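Local atomic coordinates of glutathione peroxidase-like protein (Trypanosoma brucei, PDB entry 3DWV), a protein that probably reduces hydroperoxides as a tryparedoxin-dependent peroxidase of the glutathione peroxidase family. Residues P48-N53 with K172-K177; S152-R157 with E163-G168. The protein carries 1 engineered substitution. All coordinates share one frame; numbering follows the deposited sequence. Where two conformers were deposited one is given.

Both contacts involve the central mixed sheet of the thioredoxin-like fold, and their centres lie about 5 Å apart. Along the chain, strand 49-54 comes first, then the hairpin of strands 152-155 and 161-165, then helix 171-181, which follows directly on the hairpin. Interaction 2 therefore falls between the two segments of interaction 1. Strands 49-54 and 152-155 are antiparallel neighbours, with probable hydrogen bonds I51 N to F153 O (2.8 Å) and I155 N to L49 O (2.9 Å). Interaction 2 adds the edge strand, while interaction 1 sets the C-terminal helix against one face. With K177 packed on L154, strand 49-54, hairpin and helix are joined into one unit, away from the C58-C106 disulfide.

Interaction 1. Residues P48-N53 with K172-K177; sequences PLLIYN and KDIEEK
I174 reaches from helix 171-181 to L50 and Y52 on strand 49-54, in the layer where a C-terminal helix packs on the central sheet of a thioredoxin-like fold. Its two branches divide the work. The CG2 methyl meets L50 CD1 at 4.2 Å, an apolar contact between side chains that run at a slant to one another. The longer branch carries CD1 to the phenolic oxygen of Y52, where I174 CD1 and Y52 OH are 4.1 Å apart; these two side chains approach from opposite directions.

The contact is thin, burying only 90 Å² in total, and no hydrogen bond crosses it. Even the closest pair of alpha carbons, L50 CA and I174 CA, are 9.6 Å apart, so side chains alone span the gap. I174 can serve both partners because CG1 stands anti to its carbonyl carbon (chi1 -66°) and the branch then extends almost fully to CD1 (chi2 -170°), leaving CG2 to point at the leucine.

Helix 64-75 adds to the packing: L71 touches both L50 and I174, and T67 and A68 lie against Y52. Backbone bonds from L50 to T81 and L83 hold the strand to 81-86. On the helix, E175 forms a salt bridge with K74 and a hydrogen bond with Y75, linking the two helices beside the apolar contact. The helical turn on which I174 sits is itself held by E176 N donating to K172 O at 3.0 Å.

Interaction 2. Residues S152-R157 with E163-G168; sequences SFLIDR and ERFSPG
S152 and F165 exchange two backbone hydrogen bonds, F165 N to S152 O at 2.8 Å and S152 N to F165 O at 3.0 Å. The second is nearly straight (168° at the hydrogen), and its donor lies in the carbonyl plane. Further along, L154 N donates to E163 O at 2.9 Å, whereas the return bond from E163 N to L154 O is weak. Between these hydrogen-bonded pairs, F153 and R164 form a non-hydrogen-bonded pair.

On one face of the sheet, R164 starts with CG opposite its backbone N (chi1 -175°), which lays CG along F153 in an off-centre CH-pi contact 4.3 Å from the ring centroid. A bend at chi3 then puts F153 CZ over one face of the guanidinium, whose plane is turned 68° from the ring. The carbonyl oxygens of K137, K144 and A145 anchor its N-H groups. On the other face, L154 CB meets the F165 ring at its edge, in plane, 4.0 Å from CE2; K177 of helix 171-181 packs on L154, E163 and F165, while S152 lies against L50 and Y52 of strand 49-54. Together these strands make an antiparallel beta hairpin at the edge of the thioredoxin-like sheet.

Interaction 1. Residues P48-N53 with K172-K177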
loop_
_atom_site.group_PDB
_atom_site.type_symbol
_atom_site.label_atom_id
_atom_site.label_comp_id
_atom_site.label_asym_id
_atom_site.label_seq_id
_atom_site.Cartn_x
_atom_site.Cartn_y
_atom_site.Cartn_z
ATOM N N PRO A 48 8.508 11.000 4.170
ATOM C CA PRO A 48 7.190 10.397 3.924
ATOM C C PRO A 48 7.294 9.198 3.004
ATOM O O PRO A 48 8.328 8.960 2.372
ATOM C CB PRO A 48 6.405 11.548 3.282
ATOM C CG PRO A 48 7.440 12.438 2.662
ATOM C CD PRO A 48 8.698 12.283 3.483
ATOM N N LEU A 49 6.205 8.421 2.935
ATOM C CA LEU A 49 6.187 7.295 2.036
ATOM C C LEU A 49 4.729 6.988 1.679
ATOM O O LEU A 49 3.807 7.463 2.346
ATOM C CB LEU A 49 6.923 6.084 2.593
ATOM C CG LEU A 49 6.436 5.414 3.877
ATOM C CD1 LEU A 49 6.839 3.940 3.860
ATOM C CD2 LEU A 49 6.978 6.070 5.150
ATOM N N LEU A 50 4.541 6.208 0.621
ATOM C CA LEU A 50 3.232 5.761 0.197
ATOM C C LEU A 50 3.194 4.229 0.235
ATOM O O LEU A 50 4.137 3.670 -0.341
ATOM C CB LEU A 50 2.961 6.137 -1.258
ATOM C CG LEU A 50 2.086 7.314 -1.606
ATOM C CD1 LEU A 50 1.943 7.370 -3.127
ATOM C CD2 LEU A 50 0.737 7.279 -0.907
ATOM N N ILE A 51 2.159 3.672 0.871
ATOM C CA ILE A 51 2.072 2.207 0.948
ATOM C C ILE A 51 0.837 1.732 0.203
ATOM O O ILE A 51 -0.300 2.040 0.575
ATOM C CB ILE A 51 2.059 1.690 2.387
ATOM C CG1 ILE A 51 3.295 2.191 3.168
ATOM C CG2 ILE A 51 1.941 0.165 2.395
ATOM C CD1 ILE A 51 3.256 1.736 4.643
ATOM N N TYR A 52 1.144 0.995 -0.877
ATOM C CA TYR A 52 0.109 0.386 -1.677
ATOM C C TYR A 52 -0.115 -1.110 -1.459
ATOM O O TYR A 52 0.893 -1.799 -1.222
ATOM C CB TYR A 52 0.516 0.519 -3.137
ATOM C CG TYR A 52 0.446 1.869 -3.794
ATOM C CD1 TYR A 52 1.465 2.795 -3.703
ATOM C CD2 TYR A 52 -0.685 2.204 -4.550
ATOM C CE1 TYR A 52 1.365 4.039 -4.337
ATOM C CE2 TYR A 52 -0.773 3.427 -5.187
ATOM C CZ TYR A 52 0.240 4.345 -5.078
ATOM O OH TYR A 52 0.147 5.566 -5.717
ATOM N N ASN A 53 -1.351 -1.578 -1.542
ATOM C CA ASN A 53 -1.596 -3.019 -1.724
ATOM C C ASN A 53 -1.683 -3.331 -3.220
ATOM O O ASN A 53 -2.237 -2.523 -3.961
ATOM C CB ASN A 53 -2.861 -3.496 -0.995
ATOM C CG ASN A 53 -4.128 -2.788 -1.480
ATOM O OD1 ASN A 53 -4.303 -1.614 -1.144
ATOM N ND2 ASN A 53 -5.021 -3.430 -2.230
ATOM N N LYS A 172 -1.585 14.660 -9.076
ATOM C CA LYS A 172 -1.796 15.992 -8.484
ATOM C C LYS A 172 -2.520 15.979 -7.148
ATOM O O LYS A 172 -2.255 16.737 -6.199
ATOM C CB LYS A 172 -2.557 16.858 -9.496
ATOM C CG LYS A 172 -2.622 18.317 -9.135
ATOM C CD LYS A 172 -1.247 18.949 -8.962
ATOM C CE LYS A 172 -1.129 20.308 -9.626
ATOM N NZ LYS A 172 -0.184 21.200 -8.901
ATOM N N ASP A 173 -3.490 15.080 -6.985
ATOM C CA ASP A 173 -4.212 14.937 -5.723
ATOM C C ASP A 173 -3.275 14.444 -4.627
ATOM O O ASP A 173 -3.360 14.822 -3.481
ATOM C CB ASP A 173 -5.365 13.943 -5.865
ATOM C CG ASP A 173 -6.574 14.570 -6.548
ATOM O OD1 ASP A 173 -6.650 15.815 -6.670
ATOM O OD2 ASP A 173 -7.461 13.782 -6.960
ATOM N N ILE A 174 -2.366 13.573 -4.997
ATOM C CA ILE A 174 -1.498 12.993 -3.961
ATOM C C ILE A 174 -0.419 14.014 -3.651
ATOM O O ILE A 174 -0.091 14.246 -2.493
ATOM C CB ILE A 174 -0.988 11.611 -4.418
ATOM C CG1 ILE A 174 -2.088 10.561 -4.557
ATOM C CG2 ILE A 174 0.064 11.087 -3.463
ATOM C CD1 ILE A 174 -1.675 9.121 -4.784
ATOM N N GLU A 175 0.127 14.662 -4.670
ATOM C CA GLU A 175 1.067 15.761 -4.478
ATOM C C GLU A 175 0.555 16.863 -3.553
ATOM O O GLU A 175 1.346 17.382 -2.741
ATOM C CB GLU A 175 1.430 16.343 -5.865
ATOM C CG GLU A 175 2.471 15.490 -6.572
ATOM C CD GLU A 175 2.904 16.109 -7.888
ATOM O OE1 GLU A 175 2.126 16.887 -8.507
ATOM O OE2 GLU A 175 4.034 15.825 -8.325
ATOM N N GLU A 176 -0.723 17.251 -3.620
ATOM C CA GLU A 176 -1.270 18.257 -2.702
ATOM C C GLU A 176 -0.928 17.947 -1.239
ATOM O O GLU A 176 -0.575 18.833 -0.459
ATOM C CB GLU A 176 -2.785 18.366 -2.830
ATOM C CG GLU A 176 -3.367 18.445 -4.216
ATOM C CD GLU A 176 -2.773 19.543 -5.073
ATOM O OE1 GLU A 176 -1.760 19.297 -5.772
ATOM O OE2 GLU A 176 -3.315 20.668 -5.074
ATOM N N LYS A 177 -1.017 16.667 -0.872
ATOM C CA LYS A 177 -0.705 16.189 0.468
ATOM C C LYS A 177 0.789 15.907 0.667
ATOM O O LYS A 177 1.386 16.197 1.729
ATOM C CB LYS A 177 -1.442 14.888 0.787
ATOM C CG LYS A 177 -2.944 14.874 0.588
ATOM C CD LYS A 177 -3.584 16.167 1.057
ATOM C CE LYS A 177 -5.110 16.069 0.911
ATOM N NZ LYS A 177 -5.716 17.415 0.970
#

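Interaction 2. Residues S152-R157 with E163-G168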
loop_
_atom_site.group_PDB
_atom_site.type_symbol
_atom_site.label_atom_id
_atom_site.label_comp_id
_atom_site.label_asym_id
_atom_site.label_seq_id
_atom_site.Cartn_x
_atom_site.Cartn_y
_atom_site.Cartn_z
ATOM N N SER A 152 -3.858 3.195 -1.520
ATOM C CA SER A 152 -2.625 3.558 -0.811
ATOM C C SER A 152 -2.920 4.367 0.447
ATOM O O SER A 152 -3.998 4.969 0.594
ATOM C CB SER A 152 -1.654 4.354 -1.691
ATOM O OG SER A 152 -2.209 5.536 -2.229
ATOM N N PHE A 153 -1.880 4.334 1.303
ATOM C CA PHE A 153 -1.843 5.169 2.469
ATOM C C PHE A 153 -0.603 6.059 2.400
ATOM O O PHE A 153 0.505 5.571 2.200
ATOM C CB PHE A 153 -1.790 4.377 3.776
ATOM C CG PHE A 153 -3.048 3.512 3.956
ATOM C CD1 PHE A 153 -3.133 2.244 3.364
ATOM C CD2 PHE A 153 -4.094 4.041 4.721
ATOM C CE1 PHE A 153 -4.299 1.527 3.581
ATOM C CE2 PHE A 153 -5.259 3.311 4.898
ATOM C CZ PHE A 153 -5.353 2.069 4.292
ATOM N N LEU A 154 -0.821 7.363 2.566
ATOM C CA LEU A 154 0.286 8.303 2.725
ATOM C C LEU A 154 0.698 8.397 4.202
ATOM O O LEU A 154 -0.152 8.613 5.075
ATOM C CB LEU A 154 -0.106 9.670 2.220
ATOM C CG LEU A 154 0.975 10.733 2.161
ATOM C CD1 LEU A 154 2.145 10.421 1.242
ATOM C CD2 LEU A 154 0.323 12.038 1.677
ATOM N N ILE A 155 1.981 8.187 4.432
ATOM C CA ILE A 155 2.569 8.117 5.762
ATOM C C ILE A 155 3.460 9.351 5.988
ATOM O O ILE A 155 4.266 9.694 5.079
ATOM C CB ILE A 155 3.427 6.851 5.851
ATOM C CG1 ILE A 155 2.702 5.584 5.345
ATOM C CG2 ILE A 155 3.971 6.719 7.266
ATOM C CD1 ILE A 155 1.376 5.286 6.017
ATOM N N ASP A 156 3.365 10.024 7.122
ATOM C CA ASP A 156 4.202 11.227 7.337
ATOM C C ASP A 156 5.606 10.872 7.811
ATOM O O ASP A 156 5.968 9.696 7.897
ATOM C CB ASP A 156 3.450 12.219 8.220
ATOM C CG ASP A 156 3.337 11.855 9.678
ATOM O OD1 ASP A 156 4.016 10.903 10.111
ATOM O OD2 ASP A 156 2.572 12.487 10.471
ATOM N N ARG A 157 6.423 11.888 8.110
ATOM C CA ARG A 157 7.781 11.812 8.588
ATOM C C ARG A 157 7.932 11.004 9.879
ATOM O O ARG A 157 9.036 10.464 10.086
ATOM C CB ARG A 157 8.415 13.195 8.850
ATOM C CG ARG A 157 8.091 14.299 7.862
ATOM C CD ARG A 157 8.904 15.581 8.022
ATOM N NE ARG A 157 8.264 16.828 7.638
ATOM C CZ ARG A 157 8.648 17.854 6.899
ATOM N NH1 ARG A 157 9.840 17.903 6.312
ATOM N NH2 ARG A 157 7.843 18.912 6.698
ATOM N N GLU A 163 -3.330 10.035 5.024
ATOM C CA GLU A 163 -4.350 10.010 3.972
ATOM C C GLU A 163 -4.500 8.585 3.436
ATOM O O GLU A 163 -3.514 7.817 3.410
ATOM C CB GLU A 163 -4.031 10.930 2.784
ATOM C CG GLU A 163 -3.569 12.331 3.108
ATOM C CD GLU A 163 -4.638 13.313 3.535
ATOM O OE1 GLU A 163 -5.844 13.053 3.294
ATOM O OE2 GLU A 163 -4.246 14.365 4.114
ATOM N N ARG A 164 -5.699 8.257 2.984
ATOM C CA ARG A 164 -5.994 7.028 2.251
ATOM C C ARG A 164 -6.406 7.483 0.836
ATOM O O ARG A 164 -7.308 8.339 0.747
ATOM C CB ARG A 164 -7.132 6.165 2.815
ATOM C CG ARG A 164 -7.352 4.842 2.108
ATOM C CD ARG A 164 -8.688 4.151 2.285
ATOM N NE ARG A 164 -8.768 3.529 3.583
ATOM C CZ ARG A 164 -9.344 2.359 3.870
ATOM N NH1 ARG A 164 -9.944 1.610 2.960
ATOM N NH2 ARG A 164 -9.297 1.958 5.124
ATOM N N PHE A 165 -5.792 6.919 -0.189
ATOM C CA PHE A 165 -6.181 7.236 -1.566
ATOM C C PHE A 165 -6.772 6.035 -2.288
ATOM O O PHE A 165 -6.219 4.935 -2.178
ATOM C CB PHE A 165 -4.984 7.734 -2.384
ATOM C CG PHE A 165 -4.464 9.082 -1.863
ATOM C CD1 PHE A 165 -5.073 10.269 -2.210
ATOM C CD2 PHE A 165 -3.343 9.124 -1.044
ATOM C CE1 PHE A 165 -4.599 11.491 -1.742
ATOM C CE2 PHE A 165 -2.871 10.345 -0.568
ATOM C CZ PHE A 165 -3.478 11.544 -0.912
ATOM N N SER A 166 -7.846 6.220 -3.061
ATOM C CA SER A 166 -8.256 5.190 -4.008
ATOM C C SER A 166 -7.256 5.046 -5.141
ATOM O O SER A 166 -6.402 5.915 -5.386
ATOM C CB SER A 166 -9.632 5.616 -4.538
ATOM O OG SER A 166 -9.480 6.752 -5.373
ATOM N N PRO A 167 -7.287 3.945 -5.864
ATOM C CA PRO A 167 -6.331 3.704 -6.950
ATOM C C PRO A 167 -6.395 4.675 -8.108
ATOM O O PRO A 167 -5.411 4.834 -8.842
ATOM C CB PRO A 167 -6.738 2.321 -7.496
ATOM C CG PRO A 167 -8.143 2.167 -7.037
ATOM C CD PRO A 167 -8.153 2.759 -5.652
ATOM N N GLY A 168 -7.531 5.328 -8.289
ATOM C CA GLY A 168 -7.622 6.247 -9.425
ATOM C C GLY A 168 -7.275 7.643 -8.966
ATOM O O GLY A 168 -7.537 8.609 -9.725
HETATM O O HOH W 1 -3.779 4.924 -4.473
#